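Local coordinates for glycosylation Associate Protein 1 (Streptococcus agalactiae serotype V, PDB 6OYC) that probably acts with its partner proteins Gap2 and Gap3 in a complex for glycosylation and accessory Sec-dependent secretion of a streptococcal surface protein, at residues 6-11 against 54-59; 11-16 against 166-171. All blocks are in the same frame, centred on the assembly; numbering follows the deposited sequence.

Contact 1 of 2, residues 6-11 against 54-59; sequences PSWYNE and NYMPNL
N54 packs closely against W8 and Y9. Its CB lies 3.6 Å from CD1 of Y9, in the plane of the ring and at its edge, while the amide and ring planes stand 70° apart. With CG lodged between the backbone N and the carbonyl carbon (chi1 60°), the amide can reach the W8 backbone: ND2 makes a weak, bent bond of 3.0 Å to W8 O, with its stronger partner at Y16 O. The other end of the amide is fixed through a water, which donates to N54 OD1 at 2.7 Å and accepts from W8 N at 2.9 Å.

The apolar side is equally buried. The indole of W8 meets M56 and L59 at about a right angle, CE3 lying 4.0 Å from M56 CE and CZ3 4.1 Å from L59 CD1, which sits at the ring edge. P6 CB covers one indole face. Y9, at the solvent side, is by contrast partly exposed, with its hydroxyl bonded to H238 and its carbonyl to a bound glycerol. The loops after strands 2-5 and 48-52 meet here at the C-terminal edge of the parallel sheet, consistent with the Rossmann-like domain of a GT-B-type fold.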
ATOM      1  N   PRO A   6     -10.233   5.466   6.265  1.00 29.96           N
ATOM      2  CA  PRO A   6      -9.032   5.415   5.424  1.00 30.18           C
ATOM      3  C   PRO A   6      -9.253   6.096   4.081  1.00 28.21           C
ATOM      4  O   PRO A   6     -10.364   6.485   3.721  1.00 29.43           O
ATOM      5  CB  PRO A   6      -8.813   3.904   5.228  1.00 26.99           C
ATOM      6  CG  PRO A   6     -10.213   3.358   5.187  1.00 30.42           C
ATOM      7  CD  PRO A   6     -11.033   4.227   6.157  1.00 28.12           C
ATOM      8  N   SER A   7      -8.159   6.217   3.332  1.00 27.40           N
ATOM      9  CA  SER A   7      -8.166   6.682   1.941  1.00 32.38           C
ATOM     10  C   SER A   7      -7.554   5.589   1.081  1.00 30.00           C
ATOM     11  O   SER A   7      -6.403   5.710   0.639  1.00 32.05           O
ATOM     12  CB  SER A   7      -7.397   8.009   1.766  1.00 27.97           C
ATOM     13  OG  SER A   7      -8.127   9.069   2.350  1.00 39.83           O
ATOM     14  N   TRP A   8      -8.289   4.504   0.903  1.00 28.82           N
ATOM     15  CA  TRP A   8      -7.747   3.377   0.151  1.00 33.07           C
ATOM     16  C   TRP A   8      -8.460   3.293  -1.182  1.00 32.87           C
ATOM     17  O   TRP A   8      -8.943   2.224  -1.579  1.00 34.71           O
ATOM     18  CB  TRP A   8      -7.897   2.067   0.922  1.00 32.50           C
ATOM     19  CG  TRP A   8      -7.179   2.049   2.228  1.00 32.38           C
ATOM     20  CD1 TRP A   8      -6.108   2.824   2.600  1.00 31.58           C
ATOM     21  CD2 TRP A   8      -7.475   1.210   3.343  1.00 28.70           C
ATOM     22  NE1 TRP A   8      -5.726   2.520   3.895  1.00 31.06           N
ATOM     23  CE2 TRP A   8      -6.541   1.523   4.366  1.00 31.19           C
ATOM     24  CE3 TRP A   8      -8.437   0.219   3.581  1.00 26.31           C
ATOM     25  CZ2 TRP A   8      -6.550   0.888   5.599  1.00 29.81           C
ATOM     26  CZ3 TRP A   8      -8.433  -0.424   4.804  1.00 27.90           C
ATOM     27  CH2 TRP A   8      -7.507  -0.076   5.803  1.00 30.57           C
ATOM     28  N   TYR A   9      -8.547   4.439  -1.845  1.00 28.97           N
ATOM     29  CA  TYR A   9      -9.363   4.661  -3.019  1.00 31.31           C
ATOM     30  C   TYR A   9      -8.624   4.217  -4.281  1.00 35.24           C
ATOM     31  O   TYR A   9      -7.419   3.940  -4.272  1.00 38.13           O
ATOM     32  CB  TYR A   9      -9.739   6.138  -3.109  1.00 27.50           C
ATOM     33  CG  TYR A   9     -10.578   6.574  -1.951  1.00 32.36           C
ATOM     34  CD1 TYR A   9     -11.745   5.886  -1.636  1.00 31.17           C
ATOM     35  CD2 TYR A   9     -10.204   7.649  -1.147  1.00 30.44           C
ATOM     36  CE1 TYR A   9     -12.531   6.252  -0.585  1.00 29.24           C
ATOM     37  CE2 TYR A   9     -11.003   8.025  -0.060  1.00 32.22           C
ATOM     38  CZ  TYR A   9     -12.171   7.317   0.205  1.00 30.89           C
ATOM     39  OH  TYR A   9     -12.997   7.646   1.262  1.00 30.33           O
ATOM     40  N   ASN A  10      -9.371   4.158  -5.380  1.00 32.89           N
ATOM     41  CA  ASN A  10      -8.823   3.889  -6.701  1.00 34.75           C
ATOM     42  C   ASN A  10      -8.558   5.226  -7.375  1.00 36.69           C
ATOM     43  O   ASN A  10      -9.445   6.082  -7.432  1.00 38.36           O
ATOM     44  CB  ASN A  10      -9.797   3.036  -7.519  1.00 36.57           C
ATOM     45  CG  ASN A  10      -9.304   2.730  -8.937  1.00 38.75           C
ATOM     46  OD1 ASN A  10      -8.777   3.595  -9.636  1.00 43.74           O
ATOM     47  ND2 ASN A  10      -9.527   1.494  -9.379  1.00 26.66           N
ATOM     48  N   GLU A  11      -7.331   5.391  -7.876  1.00 39.62           N
ATOM     49  CA  GLU A  11      -6.890   6.647  -8.480  1.00 44.28           C
ATOM     50  C   GLU A  11      -7.791   7.087  -9.627  1.00 43.16           C
ATOM     51  O   GLU A  11      -8.015   8.284  -9.826  1.00 47.73           O
ATOM     52  CB  GLU A  11      -5.461   6.486  -9.000  1.00 52.23           C
ATOM     53  CG  GLU A  11      -4.493   7.549  -8.558  1.00 61.83           C
ATOM     54  CD  GLU A  11      -3.084   7.266  -9.037  1.00 67.18           C
ATOM     55  OE1 GLU A  11      -2.905   6.502 -10.020  1.00 67.24           O
ATOM     56  OE2 GLU A  11      -2.151   7.807  -8.415  1.00 77.22           O
ATOM     57  N   ASN A  54     -15.311   3.102   0.145  1.00 28.69           N
ATOM     58  CA  ASN A  54     -15.290   2.662  -1.242  1.00 28.33           C
ATOM     59  C   ASN A  54     -15.513   1.161  -1.335  1.00 28.29           C
ATOM     60  O   ASN A  54     -15.462   0.430  -0.347  1.00 29.16           O
ATOM     61  CB  ASN A  54     -13.969   3.038  -1.921  1.00 30.66           C
ATOM     62  CG  ASN A  54     -12.760   2.417  -1.237  1.00 28.82           C
ATOM     63  OD1 ASN A  54     -12.592   2.528  -0.025  1.00 29.51           O
ATOM     64  ND2 ASN A  54     -11.919   1.761  -2.015  1.00 32.19           N
ATOM     65  N   TYR A  55     -15.767   0.713  -2.561  1.00 27.69           N
ATOM     66  CA  TYR A  55     -16.003  -0.698  -2.859  1.00 28.04           C
ATOM     67  C   TYR A  55     -14.711  -1.506  -2.655  1.00 30.00           C
ATOM     68  O   TYR A  55     -13.689  -1.231  -3.298  1.00 27.40           O
ATOM     69  CB  TYR A  55     -16.506  -0.793  -4.300  1.00 26.74           C
ATOM     70  CG  TYR A  55     -16.837  -2.167  -4.838  1.00 29.19           C
ATOM     71  CD1 TYR A  55     -17.733  -3.009  -4.176  1.00 28.88           C
ATOM     72  CD2 TYR A  55     -16.266  -2.619  -6.021  1.00 28.06           C
ATOM     73  CE1 TYR A  55     -18.045  -4.251  -4.681  1.00 26.33           C
ATOM     74  CE2 TYR A  55     -16.582  -3.849  -6.543  1.00 26.73           C
ATOM     75  CZ  TYR A  55     -17.462  -4.663  -5.865  1.00 28.52           C
ATOM     76  OH  TYR A  55     -17.772  -5.894  -6.374  1.00 30.04           O
ATOM     77  N   MET A  56     -14.734  -2.494  -1.763  1.00 27.40           N
ATOM     78  CA  MET A  56     -13.520  -3.247  -1.419  1.00 32.09           C
ATOM     79  C   MET A  56     -13.801  -4.747  -1.320  1.00 29.15           C
ATOM     80  O   MET A  56     -13.772  -5.336  -0.232  1.00 29.42           O
ATOM     81  CB  MET A  56     -12.926  -2.711  -0.111  1.00 32.10           C
ATOM     82  CG  MET A  56     -12.268  -1.345  -0.258  1.00 32.87           C
ATOM     83  SD  MET A  56     -10.704  -1.556  -1.121  1.00 38.92           S
ATOM     84  CE  MET A  56      -9.598  -1.792   0.282  1.00 31.06           C
ATOM     85  N   PRO A  57     -14.046  -5.409  -2.453  1.00 29.61           N
ATOM     86  CA  PRO A  57     -14.346  -6.858  -2.404  1.00 31.98           C
ATOM     87  C   PRO A  57     -13.201  -7.702  -1.854  1.00 28.63           C
ATOM     88  O   PRO A  57     -13.433  -8.843  -1.429  1.00 31.26           O
ATOM     89  CB  PRO A  57     -14.644  -7.205  -3.868  1.00 29.47           C
ATOM     90  CG  PRO A  57     -13.955  -6.110  -4.662  1.00 28.31           C
ATOM     91  CD  PRO A  57     -14.054  -4.882  -3.829  1.00 26.16           C
ATOM     92  N   ASN A  58     -11.978  -7.176  -1.828  1.00 25.82           N
ATOM     93  CA  ASN A  58     -10.826  -7.893  -1.296  1.00 28.32           C
ATOM     94  C   ASN A  58     -10.405  -7.369   0.069  1.00 27.98           C
ATOM     95  O   ASN A  58      -9.235  -7.487   0.446  1.00 28.86           O
ATOM     96  CB  ASN A  58      -9.649  -7.814  -2.266  1.00 26.64           C
ATOM     97  CG  ASN A  58      -8.895  -9.092  -2.324  1.00 33.96           C
ATOM     98  OD1 ASN A  58      -9.493 -10.163  -2.460  1.00 33.71           O
ATOM     99  ND2 ASN A  58      -7.563  -9.014  -2.178  1.00 34.02           N
ATOM    100  N   LEU A  59     -11.351  -6.798   0.822  1.00 27.94           N
ATOM    101  CA  LEU A  59     -11.003  -6.060   2.033  1.00 26.61           C
ATOM    102  C   LEU A  59     -10.409  -6.976   3.098  1.00 29.38           C
ATOM    103  O   LEU A  59      -9.486  -6.577   3.822  1.00 28.95           O
ATOM    104  CB  LEU A  59     -12.235  -5.335   2.565  1.00 26.11           C
ATOM    105  CG  LEU A  59     -12.085  -4.553   3.871  1.00 29.71           C
ATOM    106  CD1 LEU A  59     -10.951  -3.550   3.777  1.00 27.06           C
ATOM    107  CD2 LEU A  59     -13.403  -3.838   4.214  1.00 27.65           C
TER
HETATM  108  O   HOH W   1     -11.017   3.829   1.789  1.00 26.92           O

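Contact 2 of 2, residues 11-16 against 166-171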
ATOM      1  N   GLU A  11      -7.331   5.391  -7.876  1.00 39.62           N
ATOM      2  CA  GLU A  11      -6.890   6.647  -8.480  1.00 44.28           C
ATOM      3  C   GLU A  11      -7.791   7.087  -9.627  1.00 43.16           C
ATOM      4  O   GLU A  11      -8.015   8.284  -9.826  1.00 47.73           O
ATOM      5  CB  GLU A  11      -5.461   6.486  -9.000  1.00 52.23           C
ATOM      6  CG  GLU A  11      -4.493   7.549  -8.558  1.00 61.83           C
ATOM      7  CD  GLU A  11      -3.084   7.266  -9.037  1.00 67.18           C
ATOM      8  OE1 GLU A  11      -2.905   6.502 -10.020  1.00 67.24           O
ATOM      9  OE2 GLU A  11      -2.151   7.807  -8.415  1.00 77.22           O
ATOM     10  N   ASN A  12      -8.266   6.146 -10.432  1.00 40.75           N
ATOM     11  CA  ASN A  12      -9.000   6.488 -11.641  1.00 45.29           C
ATOM     12  C   ASN A  12     -10.504   6.365 -11.484  1.00 42.88           C
ATOM     13  O   ASN A  12     -11.237   6.696 -12.417  1.00 49.71           O
ATOM     14  CB  ASN A  12      -8.496   5.621 -12.790  1.00 46.89           C
ATOM     15  CG  ASN A  12      -7.012   5.809 -13.006  1.00 55.51           C
ATOM     16  OD1 ASN A  12      -6.549   6.946 -13.138  1.00 54.23           O
ATOM     17  ND2 ASN A  12      -6.250   4.717 -12.986  1.00 54.02           N
ATOM     18  N   ARG A  13     -10.975   5.942 -10.318  1.00 38.35           N
ATOM     19  CA  ARG A  13     -12.396   5.749 -10.064  1.00 33.53           C
ATOM     20  C   ARG A  13     -12.542   5.675  -8.543  1.00 35.77           C
ATOM     21  O   ARG A  13     -12.480   4.586  -7.958  1.00 33.57           O
ATOM     22  CB  ARG A  13     -12.888   4.480 -10.783  1.00 31.65           C
ATOM     23  CG  ARG A  13     -14.397   4.283 -10.841  1.00 33.19           C
ATOM     24  CD  ARG A  13     -14.742   2.910 -11.454  1.00 24.83           C
ATOM     25  NE  ARG A  13     -16.061   2.437 -11.036  1.00 28.34           N
ATOM     26  CZ  ARG A  13     -16.577   1.250 -11.361  1.00 30.17           C
ATOM     27  NH1 ARG A  13     -15.875   0.411 -12.113  1.00 27.74           N
ATOM     28  NH2 ARG A  13     -17.787   0.886 -10.902  1.00 25.10           N
ATOM     29  N   THR A  14     -12.716   6.841  -7.916  1.00 34.22           N
ATOM     30  CA  THR A  14     -12.452   7.016  -6.491  1.00 34.04           C
ATOM     31  C   THR A  14     -13.067   5.915  -5.641  1.00 32.35           C
ATOM     32  O   THR A  14     -12.393   5.325  -4.789  1.00 32.50           O
ATOM     33  CB  THR A  14     -12.980   8.378  -6.017  1.00 34.20           C
ATOM     34  OG1 THR A  14     -12.293   9.412  -6.710  1.00 37.97           O
ATOM     35  CG2 THR A  14     -12.765   8.577  -4.502  1.00 29.70           C
ATOM     36  N   TRP A  15     -14.354   5.645  -5.832  1.00 31.02           N
ATOM     37  CA  TRP A  15     -15.103   4.824  -4.889  1.00 28.99           C
ATOM     38  C   TRP A  15     -15.033   3.346  -5.216  1.00 29.23           C
ATOM     39  O   TRP A  15     -15.758   2.554  -4.607  1.00 30.30           O
ATOM     40  CB  TRP A  15     -16.558   5.321  -4.819  1.00 27.57           C
ATOM     41  CG  TRP A  15     -16.592   6.830  -4.647  1.00 28.31           C
ATOM     42  CD1 TRP A  15     -16.893   7.768  -5.603  1.00 29.67           C
ATOM     43  CD2 TRP A  15     -16.263   7.572  -3.459  1.00 29.22           C
ATOM     44  NE1 TRP A  15     -16.778   9.035  -5.085  1.00 31.24           N
ATOM     45  CE2 TRP A  15     -16.391   8.946  -3.774  1.00 32.12           C
ATOM     46  CE3 TRP A  15     -15.880   7.209  -2.162  1.00 28.31           C
ATOM     47  CZ2 TRP A  15     -16.137   9.955  -2.841  1.00 29.98           C
ATOM     48  CZ3 TRP A  15     -15.632   8.215  -1.230  1.00 26.57           C
ATOM     49  CH2 TRP A  15     -15.760   9.570  -1.579  1.00 29.68           C
ATOM     50  N   TYR A  16     -14.161   2.954  -6.146  1.00 28.23           N
ATOM     51  CA  TYR A  16     -14.073   1.594  -6.651  1.00 28.50           C
ATOM     52  C   TYR A  16     -12.976   0.807  -5.914  1.00 30.58           C
ATOM     53  O   TYR A  16     -12.330   1.302  -4.989  1.00 28.31           O
ATOM     54  CB  TYR A  16     -13.827   1.620  -8.170  1.00 30.85           C
ATOM     55  CG  TYR A  16     -14.061   0.295  -8.881  1.00 28.89           C
ATOM     56  CD1 TYR A  16     -15.299  -0.340  -8.815  1.00 28.38           C
ATOM     57  CD2 TYR A  16     -13.041  -0.328  -9.594  1.00 30.58           C
ATOM     58  CE1 TYR A  16     -15.524  -1.555  -9.447  1.00 25.90           C
ATOM     59  CE2 TYR A  16     -13.261  -1.538 -10.239  1.00 30.60           C
ATOM     60  CZ  TYR A  16     -14.513  -2.137 -10.157  1.00 26.72           C
ATOM     61  OH  TYR A  16     -14.749  -3.326 -10.767  1.00 25.87           O
ATOM     62  N   ALA A 166     -19.669   0.084 -19.725  1.00 35.47           N
ATOM     63  CA  ALA A 166     -21.055   0.503 -19.823  1.00 37.39           C
ATOM     64  C   ALA A 166     -21.671   0.713 -18.441  1.00 35.81           C
ATOM     65  O   ALA A 166     -22.038   1.837 -18.106  1.00 31.61           O
ATOM     66  CB  ALA A 166     -21.833  -0.527 -20.651  1.00 33.92           C
ATOM     67  N   TYR A 167     -21.748  -0.330 -17.609  1.00 32.19           N
ATOM     68  CA  TYR A 167     -22.296  -0.215 -16.258  1.00 34.09           C
ATOM     69  C   TYR A 167     -21.869  -1.422 -15.423  1.00 32.34           C
ATOM     70  O   TYR A 167     -21.433  -2.452 -15.945  1.00 29.72           O
ATOM     71  CB  TYR A 167     -23.827  -0.107 -16.276  1.00 33.43           C
ATOM     72  CG  TYR A 167     -24.489  -1.245 -17.036  1.00 33.06           C
ATOM     73  CD1 TYR A 167     -24.745  -2.468 -16.426  1.00 34.08           C
ATOM     74  CD2 TYR A 167     -24.836  -1.102 -18.364  1.00 37.59           C
ATOM     75  CE1 TYR A 167     -25.331  -3.499 -17.115  1.00 34.01           C
ATOM     76  CE2 TYR A 167     -25.423  -2.142 -19.066  1.00 39.58           C
ATOM     77  CZ  TYR A 167     -25.666  -3.327 -18.441  1.00 37.10           C
ATOM     78  OH  TYR A 167     -26.251  -4.348 -19.146  1.00 50.52           O
ATOM     79  N   GLN A 168     -22.067  -1.296 -14.114  1.00 29.56           N
ATOM     80  CA  GLN A 168     -21.663  -2.305 -13.147  1.00 31.17           C
ATOM     81  C   GLN A 168     -22.858  -2.687 -12.281  1.00 31.63           C
ATOM     82  O   GLN A 168     -23.474  -1.817 -11.651  1.00 30.63           O
ATOM     83  CB  GLN A 168     -20.516  -1.792 -12.263  1.00 27.49           C
ATOM     84  CG  GLN A 168     -19.831  -2.899 -11.480  1.00 30.28           C
ATOM     85  CD  GLN A 168     -18.307  -2.742 -11.458  1.00 31.33           C
ATOM     86  OE1 GLN A 168     -17.774  -1.666 -11.756  1.00 30.03           O
ATOM     87  NE2 GLN A 168     -17.609  -3.816 -11.095  1.00 27.94           N
ATOM     88  N   ASP A 169     -23.178  -3.978 -12.246  1.00 27.02           N
ATOM     89  CA  ASP A 169     -24.239  -4.498 -11.389  1.00 33.20           C
ATOM     90  C   ASP A 169     -23.631  -5.038 -10.098  1.00 31.37           C
ATOM     91  O   ASP A 169     -22.797  -5.947 -10.142  1.00 29.98           O
ATOM     92  CB  ASP A 169     -25.029  -5.586 -12.113  1.00 30.44           C
ATOM     93  CG  ASP A 169     -25.885  -5.023 -13.223  1.00 34.03           C
ATOM     94  OD1 ASP A 169     -25.884  -3.776 -13.364  1.00 34.50           O
ATOM     95  OD2 ASP A 169     -26.555  -5.804 -13.944  1.00 30.82           O
ATOM     96  N   TYR A 170     -24.043  -4.487  -8.954  1.00 29.82           N
ATOM     97  CA  TYR A 170     -23.558  -4.955  -7.665  1.00 28.96           C
ATOM     98  C   TYR A 170     -24.577  -5.910  -7.075  1.00 30.77           C
ATOM     99  O   TYR A 170     -25.772  -5.601  -7.035  1.00 28.50           O
ATOM    100  CB  TYR A 170     -23.317  -3.809  -6.689  1.00 26.41           C
ATOM    101  CG  TYR A 170     -22.274  -2.786  -7.077  1.00 29.54           C
ATOM    102  CD1 TYR A 170     -22.538  -1.833  -8.065  1.00 30.66           C
ATOM    103  CD2 TYR A 170     -21.044  -2.728  -6.409  1.00 29.90           C
ATOM    104  CE1 TYR A 170     -21.592  -0.862  -8.398  1.00 32.63           C
ATOM    105  CE2 TYR A 170     -20.079  -1.763  -6.739  1.00 28.73           C
ATOM    106  CZ  TYR A 170     -20.367  -0.833  -7.732  1.00 30.49           C
ATOM    107  OH  TYR A 170     -19.448   0.138  -8.055  1.00 30.88           O
ATOM    108  N   LEU A 171     -24.101  -7.051  -6.590  1.00 32.68           N
ATOM    109  CA  LEU A 171     -24.956  -8.173  -6.240  1.00 30.51           C
ATOM    110  C   LEU A 171     -24.890  -8.456  -4.748  1.00 30.16           C
ATOM    111  O   LEU A 171     -23.911  -8.122  -4.073  1.00 28.71           O
ATOM    112  CB  LEU A 171     -24.559  -9.434  -7.026  1.00 27.03           C
ATOM    113  CG  LEU A 171     -24.438  -9.317  -8.562  1.00 30.12           C
ATOM    114  CD1 LEU A 171     -24.128 -10.650  -9.244  1.00 23.64           C
ATOM    115  CD2 LEU A 171     -25.698  -8.723  -9.166  1.00 31.76           C
TER
HETATM  116  O   HOH W   2     -17.620   1.924  -6.911  1.00 28.10           O
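R13 and Q168 join a type I beta turn, residues 13-16 in a loop of the Rossmann-like domain, to strand 164-171 of the large antiparallel sheet. The R13 chain runs out extended, CG opposite the backbone N across the CA-CB bond (chi1 -169°), and its guanidinium takes Q168 OE1 end-on. Both terminal nitrogens donate to that one oxygen, NH1 from 2.8 Å and NH2 from 2.7 Å, and OE1 lies in the guanidinium plane although the amide plane is turned 50° away. NH1 approaches nearly along the C=O axis; NH2 comes from above the carbonyl plane.

Y16 approaches the glutamine from another direction, the two side chains crossing at about a right angle. Q168 NE2 donates to Y16 OH over 2.9 Å in an almost straight bond, 167° at the hydrogen, and also binds S156 OG, so the amide is held at both ends and its orientation is well defined. The tyrosine also backs the arginine: NH1 of R13 lies 3.3 Å above the Y16 ring, over its centre. The E181 carboxylate, which would be expected to offset the arginine's charge, forms a salt bridge with R13 NH2 and a hydrogen bond with Y170 OH. Y170 reaches in opposite to R13, its ring nearly perpendicular to the guanidinium plane, and a water donates to Y170 OH at 2.8 Å and, weakly, to W15 O.

Both contacts use the loop that leaves strand 2-5, and they illustrate how one loop can serve two partners of different character. Contact 1 is buried within the parallel-sheet domain and combines apolar packing with amide-to-backbone and water-mediated bonds. Contact 2 lies farther from the centre of the chain, is only partly buried, and reaches across to the antiparallel sheet through side-chain hydrogen bonds supported by charge. Their centres are 11 Å apart and E11 belongs to both. They also touch directly: Y55 N lies 2.8 Å from W15 O, probably hydrogen-bonded, so the turn that presents contact 2 rests against segment 54-59 of contact 1.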